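Long form salivary protein D7L1 (Aedes aegypti, PDB 3DXL) binds and sequesters host biogenic amines and leukotrienes during mosquito blood feeding, damping the vertebrate response to the bite. Local coordinates at residues A[180-194]-A[242-254]. Numbering follows the deposited sequence. Where two conformers were deposited one is given.
Sequences VLDDALFKEHTDCVM and EKSWHYYKCLVES. With GOL (glycerol), chain F.
Lys187 lies across the indole of Trp245: its CE sits 3.5 Å above the ring plane, over the centre, in a CH-pi contact. The chain is extended beyond CG, which carries NZ across the same face as a cation-pi partner and on to Glu242, where NZ meets OE2 at 2.7 Å from above the carboxylate plane in a salt bridge. Trp245 NE1 donates to Leu181 O (2.9 Å), nearly along the C=O axis, while the Phe186 ring meets the five-membered ring of Trp245 edge against edge, the planes 87° apart. Val180 (chi1 -179°) turns CG1 away from its own N, to Trp245 and Lys249, and CG2 to Val252 CG1, 3.8 Å away. At the other end, Ser244 OG donates to Asp191 OD1 (2.7 Å) on the anti side of the carboxylate.

Helices 184-194 and 243-253 cross almost perpendicularly, at 85°, in the C-terminal of the protein's two odorant-binding (PBP/GOBP) domains, whose pocket takes biogenic amines. Disulfides Cys192-Cys157 and Cys250-Cys232 tie them down. On the pocket side, near noradrenaline-binding His189, sits a glycerol, probably from the crystallisation liquor: His189 NE2 is hydrogen-bonded to its O2 at 2.8 Å, and Tyr248 OH accepts from its O1 at 2.7 Å. Thr190 CG2 packs on Tyr248 CB, and Thr190 OG1 donates to Phe186 O, fixing the threonine's rotation. Farther out, a water joins Lys187 O to Trp245 N, and Asp183 N-caps helix 184-196, its OD2 accepting from Phe186 N.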
loop_
_atom_site.group_PDB
_atom_site.type_symbol
_atom_site.label_atom_id
_atom_site.label_comp_id
_atom_site.label_asym_id
_atom_site.label_seq_id
_atom_site.Cartn_x
_atom_site.Cartn_y
_atom_site.Cartn_z
ATOM N N VAL A 180 -5.681 -7.126 -22.932
ATOM C CA VAL A 180 -5.761 -5.690 -22.698
ATOM C C VAL A 180 -6.945 -5.104 -23.460
ATOM O O VAL A 180 -6.869 -4.879 -24.669
ATOM C CB VAL A 180 -4.458 -4.975 -23.113
ATOM C CG1 VAL A 180 -4.568 -3.481 -22.822
ATOM C CG2 VAL A 180 -3.238 -5.570 -22.385
ATOM N N LEU A 181 -8.050 -4.891 -22.759
ATOM C CA LEU A 181 -9.224 -4.258 -23.341
ATOM C C LEU A 181 -9.002 -2.752 -23.538
ATOM O O LEU A 181 -8.085 -2.168 -22.944
ATOM C CB LEU A 181 -10.470 -4.547 -22.495
ATOM C CG LEU A 181 -10.775 -6.028 -22.231
ATOM C CD1 LEU A 181 -11.949 -6.166 -21.284
ATOM C CD2 LEU A 181 -11.067 -6.781 -23.536
ATOM N N ASP A 182 -9.826 -2.143 -24.390
ATOM C CA ASP A 182 -9.623 -0.768 -24.864
ATOM C C ASP A 182 -10.632 0.227 -24.331
ATOM O O ASP A 182 -10.495 1.426 -24.554
ATOM C CB ASP A 182 -9.716 -0.726 -26.394
ATOM C CG ASP A 182 -8.429 -1.088 -27.066
ATOM O OD1 ASP A 182 -7.386 -1.182 -26.386
ATOM O OD2 ASP A 182 -8.471 -1.270 -28.300
ATOM N N ASP A 183 -11.668 -0.278 -23.681
ATOM C CA ASP A 183 -12.794 0.553 -23.290
ATOM C C ASP A 183 -12.550 1.327 -21.990
ATOM O O ASP A 183 -11.677 0.980 -21.191
ATOM C CB ASP A 183 -14.046 -0.314 -23.173
ATOM C CG ASP A 183 -13.917 -1.365 -22.082
ATOM O OD1 ASP A 183 -13.321 -2.437 -22.329
ATOM O OD2 ASP A 183 -14.408 -1.114 -20.967
ATOM N N ALA A 184 -13.354 2.368 -21.794
ATOM C CA ALA A 184 -13.256 3.227 -20.611
ATOM C C ALA A 184 -13.376 2.455 -19.296
ATOM O O ALA A 184 -12.651 2.735 -18.334
ATOM C CB ALA A 184 -14.306 4.339 -20.672
ATOM N N LEU A 185 -14.289 1.489 -19.245
ATOM C CA LEU A 185 -14.471 0.678 -18.042
ATOM C C LEU A 185 -13.190 -0.059 -17.668
ATOM O O LEU A 185 -12.776 -0.035 -16.504
ATOM C CB LEU A 185 -15.623 -0.318 -18.212
ATOM C CG LEU A 185 -15.938 -1.234 -17.025
ATOM C CD1 LEU A 185 -16.346 -0.435 -15.799
ATOM C CD2 LEU A 185 -17.026 -2.235 -17.377
ATOM N N PHE A 186 -12.556 -0.708 -18.641
ATOM C CA PHE A 186 -11.333 -1.433 -18.362
ATOM C C PHE A 186 -10.188 -0.503 -17.946
ATOM O O PHE A 186 -9.369 -0.856 -17.095
ATOM C CB PHE A 186 -10.922 -2.319 -19.537
ATOM C CG PHE A 186 -9.710 -3.145 -19.247
ATOM C CD1 PHE A 186 -9.782 -4.219 -18.360
ATOM C CD2 PHE A 186 -8.488 -2.821 -19.820
ATOM C CE1 PHE A 186 -8.657 -4.981 -18.078
ATOM C CE2 PHE A 186 -7.353 -3.580 -19.539
ATOM C CZ PHE A 186 -7.441 -4.658 -18.670
ATOM N N LYS A 187 -10.133 0.686 -18.532
ATOM C CA LYS A 187 -9.132 1.663 -18.125
ATOM C C LYS A 187 -9.308 2.099 -16.671
ATOM O O LYS A 187 -8.329 2.275 -15.956
ATOM C CB LYS A 187 -9.120 2.861 -19.077
ATOM C CG LYS A 187 -8.706 2.480 -20.500
ATOM C CD LYS A 187 -8.559 3.690 -21.395
ATOM C CE LYS A 187 -8.200 3.278 -22.817
ATOM N NZ LYS A 187 -8.143 4.461 -23.712
ATOM N N GLU A 188 -10.552 2.223 -16.227
ATOM C CA GLU A 188 -10.822 2.591 -14.841
ATOM C C GLU A 188 -10.508 1.436 -13.897
ATOM O O GLU A 188 -9.926 1.632 -12.833
ATOM C CB GLU A 188 -12.276 3.018 -14.672
ATOM C CG GLU A 188 -12.509 3.853 -13.426
ATOM C CD GLU A 188 -13.961 4.252 -13.222
ATOM O OE1 GLU A 188 -14.752 4.211 -14.193
ATOM O OE2 GLU A 188 -14.309 4.598 -12.071
ATOM N N HIS A 189 -10.908 0.230 -14.277
ATOM C CA HIS A 189 -10.587 -0.957 -13.516
ATOM C C HIS A 189 -9.067 -1.112 -13.348
ATOM O O HIS A 189 -8.571 -1.407 -12.251
ATOM C CB HIS A 189 -11.192 -2.196 -14.190
ATOM C CG HIS A 189 -10.600 -3.474 -13.695
ATOM N ND1 HIS A 189 -10.945 -4.036 -12.485
ATOM C CD2 HIS A 189 -9.622 -4.253 -14.209
ATOM C CE1 HIS A 189 -10.226 -5.129 -12.291
ATOM N NE2 HIS A 189 -9.419 -5.284 -13.325
ATOM N N THR A 190 -8.325 -0.880 -14.426
ATOM C CA THR A 190 -6.883 -1.045 -14.397
ATOM C C THR A 190 -6.247 0.046 -13.537
ATOM O O THR A 190 -5.270 -0.214 -12.842
ATOM C CB THR A 190 -6.319 -1.065 -15.826
ATOM O OG1 THR A 190 -6.869 -2.194 -16.535
ATOM C CG2 THR A 190 -4.827 -1.198 -15.828
ATOM N N ASP A 191 -6.819 1.248 -13.557
ATOM C CA ASP A 191 -6.405 2.300 -12.623
ATOM C C ASP A 191 -6.590 1.850 -11.164
ATOM O O ASP A 191 -5.702 2.052 -10.323
ATOM C CB ASP A 191 -7.164 3.601 -12.916
ATOM C CG ASP A 191 -6.595 4.789 -12.164
ATOM O OD1 ASP A 191 -5.386 5.075 -12.308
ATOM O OD2 ASP A 191 -7.362 5.420 -11.426
ATOM N N CYS A 192 -7.729 1.234 -10.869
ATOM C CA CYS A 192 -7.997 0.688 -9.529
ATOM C C CYS A 192 -6.910 -0.296 -9.112
ATOM O O CYS A 192 -6.379 -0.210 -7.997
ATOM C CB CYS A 192 -9.378 0.020 -9.506
ATOM S SG CYS A 192 -9.889 -0.764 -7.944
ATOM N N VAL A 193 -6.549 -1.210 -10.010
ATOM C CA VAL A 193 -5.567 -2.244 -9.679
ATOM C C VAL A 193 -4.158 -1.655 -9.540
ATOM O O VAL A 193 -3.472 -1.909 -8.547
ATOM C CB VAL A 193 -5.571 -3.386 -10.716
ATOM C CG1 VAL A 193 -4.460 -4.376 -10.429
ATOM C CG2 VAL A 193 -6.920 -4.091 -10.725
ATOM N N MET A 194 -3.737 -0.873 -10.530
ATOM C CA MET A 194 -2.381 -0.310 -10.535
ATOM C C MET A 194 -2.128 0.628 -9.355
ATOM O O MET A 194 -1.026 0.662 -8.812
ATOM C CB MET A 194 -2.097 0.406 -11.858
ATOM C CG MET A 194 -2.103 -0.509 -13.072
ATOM S SD MET A 194 -0.639 -1.559 -13.240
ATOM C CE MET A 194 0.551 -0.392 -13.930
ATOM N N GLU A 242 -5.574 7.849 -17.926
ATOM C CA GLU A 242 -5.185 6.731 -18.780
ATOM C C GLU A 242 -3.793 6.201 -18.494
ATOM O O GLU A 242 -3.357 5.227 -19.123
ATOM C CB GLU A 242 -5.293 7.135 -20.241
ATOM C CG GLU A 242 -6.727 7.257 -20.709
ATOM C CD GLU A 242 -6.842 7.408 -22.208
ATOM O OE1 GLU A 242 -5.926 7.991 -22.831
ATOM O OE2 GLU A 242 -7.863 6.957 -22.760
ATOM N N LYS A 243 -3.104 6.821 -17.538
ATOM C CA LYS A 243 -1.720 6.457 -17.281
ATOM C C LYS A 243 -1.573 5.037 -16.729
ATOM O O LYS A 243 -0.694 4.307 -17.191
ATOM C CB LYS A 243 -1.010 7.517 -16.429
ATOM C CG LYS A 243 -0.793 8.829 -17.196
ATOM C CD LYS A 243 -0.306 9.967 -16.316
ATOM C CE LYS A 243 1.181 9.891 -16.092
ATOM N NZ LYS A 243 1.634 10.863 -15.068
ATOM N N SER A 244 -2.431 4.639 -15.782
ATOM C CA SER A 244 -2.395 3.266 -15.246
ATOM C C SER A 244 -2.534 2.238 -16.365
ATOM O O SER A 244 -1.728 1.312 -16.490
ATOM C CB SER A 244 -3.506 3.036 -14.222
ATOM O OG SER A 244 -3.223 3.699 -13.002
ATOM N N TRP A 245 -3.564 2.423 -17.185
ATOM C CA TRP A 245 -3.819 1.521 -18.302
ATOM C C TRP A 245 -2.653 1.516 -19.294
ATOM O O TRP A 245 -2.239 0.455 -19.769
ATOM C CB TRP A 245 -5.125 1.922 -18.979
ATOM C CG TRP A 245 -5.444 1.134 -20.221
ATOM C CD1 TRP A 245 -6.054 -0.090 -20.286
ATOM C CD2 TRP A 245 -5.180 1.527 -21.576
ATOM N NE1 TRP A 245 -6.186 -0.481 -21.606
ATOM C CE2 TRP A 245 -5.648 0.484 -22.414
ATOM C CE3 TRP A 245 -4.584 2.649 -22.167
ATOM C CZ2 TRP A 245 -5.559 0.543 -23.813
ATOM C CZ3 TRP A 245 -4.482 2.699 -23.559
ATOM C CH2 TRP A 245 -4.972 1.653 -24.363
ATOM N N HIS A 246 -2.116 2.695 -19.594
ATOM C CA HIS A 246 -0.964 2.788 -20.480
ATOM C C HIS A 246 0.196 1.910 -20.027
ATOM O O HIS A 246 0.775 1.170 -20.826
ATOM C CB HIS A 246 -0.487 4.231 -20.615
ATOM C CG HIS A 246 0.829 4.361 -21.312
ATOM N ND1 HIS A 246 0.958 4.275 -22.683
ATOM C CD2 HIS A 246 2.077 4.569 -20.826
ATOM C CE1 HIS A 246 2.229 4.429 -23.011
ATOM N NE2 HIS A 246 2.929 4.603 -21.903
ATOM N N TYR A 247 0.558 2.009 -18.746
ATOM C CA TYR A 247 1.687 1.240 -18.263
ATOM C C TYR A 247 1.385 -0.249 -18.208
ATOM O O TYR A 247 2.249 -1.068 -18.539
ATOM C CB TYR A 247 2.177 1.778 -16.916
ATOM C CG TYR A 247 3.011 3.028 -17.081
ATOM C CD1 TYR A 247 4.311 2.955 -17.569
ATOM C CD2 TYR A 247 2.492 4.281 -16.777
ATOM C CE1 TYR A 247 5.078 4.094 -17.736
ATOM C CE2 TYR A 247 3.263 5.436 -16.937
ATOM C CZ TYR A 247 4.544 5.325 -17.418
ATOM O OH TYR A 247 5.314 6.448 -17.579
ATOM N N TYR A 248 0.164 -0.589 -17.803
ATOM C CA TYR A 248 -0.251 -1.990 -17.815
ATOM C C TYR A 248 -0.131 -2.601 -19.222
ATOM O O TYR A 248 0.520 -3.633 -19.406
ATOM C CB TYR A 248 -1.676 -2.121 -17.275
ATOM C CG TYR A 248 -2.226 -3.524 -17.337
ATOM C CD1 TYR A 248 -1.782 -4.506 -16.457
ATOM C CD2 TYR A 248 -3.174 -3.883 -18.307
ATOM C CE1 TYR A 248 -2.281 -5.815 -16.521
ATOM C CE2 TYR A 248 -3.678 -5.181 -18.376
ATOM C CZ TYR A 248 -3.227 -6.136 -17.484
ATOM O OH TYR A 248 -3.712 -7.424 -17.536
ATOM N N LYS A 249 -0.737 -1.932 -20.197
ATOM C CA LYS A 249 -0.700 -2.385 -21.587
ATOM C C LYS A 249 0.740 -2.488 -22.087
ATOM O O LYS A 249 1.131 -3.485 -22.698
ATOM C CB LYS A 249 -1.486 -1.409 -22.445
ATOM C CG LYS A 249 -1.407 -1.680 -23.944
ATOM C CD LYS A 249 -2.326 -0.757 -24.707
ATOM C CE LYS A 249 -2.136 -0.867 -26.224
ATOM N NZ LYS A 249 -2.601 -2.169 -26.805
ATOM N N CYS A 250 1.532 -1.452 -21.819
ATOM C CA CYS A 250 2.913 -1.413 -22.258
ATOM C C CYS A 250 3.699 -2.601 -21.712
ATOM O O CYS A 250 4.384 -3.294 -22.457
ATOM C CB CYS A 250 3.562 -0.093 -21.847
ATOM S SG CYS A 250 5.099 0.296 -22.699
ATOM N N LEU A 251 3.576 -2.857 -20.410
ATOM C CA LEU A 251 4.279 -3.968 -19.787
ATOM C C LEU A 251 3.835 -5.317 -20.356
ATOM O O LEU A 251 4.673 -6.169 -20.665
ATOM C CB LEU A 251 4.109 -3.936 -18.268
ATOM C CG LEU A 251 4.960 -2.868 -17.568
ATOM C CD1 LEU A 251 4.391 -2.542 -16.199
ATOM C CD2 LEU A 251 6.395 -3.335 -17.462
ATOM N N VAL A 252 2.522 -5.495 -20.488
ATOM C CA VAL A 252 1.942 -6.749 -20.980
ATOM C C VAL A 252 2.371 -7.077 -22.418
ATOM O O VAL A 252 2.458 -8.247 -22.795
ATOM C CB VAL A 252 0.384 -6.736 -20.833
ATOM C CG1 VAL A 252 -0.279 -7.883 -21.618
ATOM C CG2 VAL A 252 0.003 -6.808 -19.363
ATOM N N GLU A 253 2.650 -6.040 -23.201
ATOM C CA GLU A 253 3.023 -6.199 -24.605
ATOM C C GLU A 253 4.528 -6.110 -24.845
ATOM O O GLU A 253 4.981 -6.249 -25.983
ATOM C CB GLU A 253 2.254 -5.170 -25.431
ATOM C CG GLU A 253 0.737 -5.428 -25.389
ATOM C CD GLU A 253 -0.121 -4.339 -26.022
ATOM O OE1 GLU A 253 0.425 -3.371 -26.594
ATOM O OE2 GLU A 253 -1.364 -4.452 -25.935
ATOM N N SER A 254 5.302 -5.925 -23.773
ATOM C CA SER A 254 6.748 -5.665 -23.863
ATOM C C SER A 254 7.612 -6.928 -23.852
ATOM O O SER A 254 7.128 -8.028 -23.635
ATOM C CB SER A 254 7.183 -4.783 -22.691
ATOM O OG SER A 254 7.304 -5.570 -21.520
HETATM C C1 GOL F . -5.697 -8.035 -14.885
HETATM O O1 GOL F . -4.331 -8.351 -15.032
HETATM C C2 GOL F . -5.887 -6.961 -13.820
HETATM O O2 GOL F . -7.218 -6.999 -13.348
HETATM C C3 GOL F . -5.577 -5.594 -14.418
HETATM O O3 GOL F . -6.490 -5.305 -15.453
HETATM O O HOH W 1 -5.380 -2.983 -26.488
HETATM O O HOH W 2 -5.997 3.887 -16.429
HETATM O O HOH W 3 -4.102 6.448 -14.269
#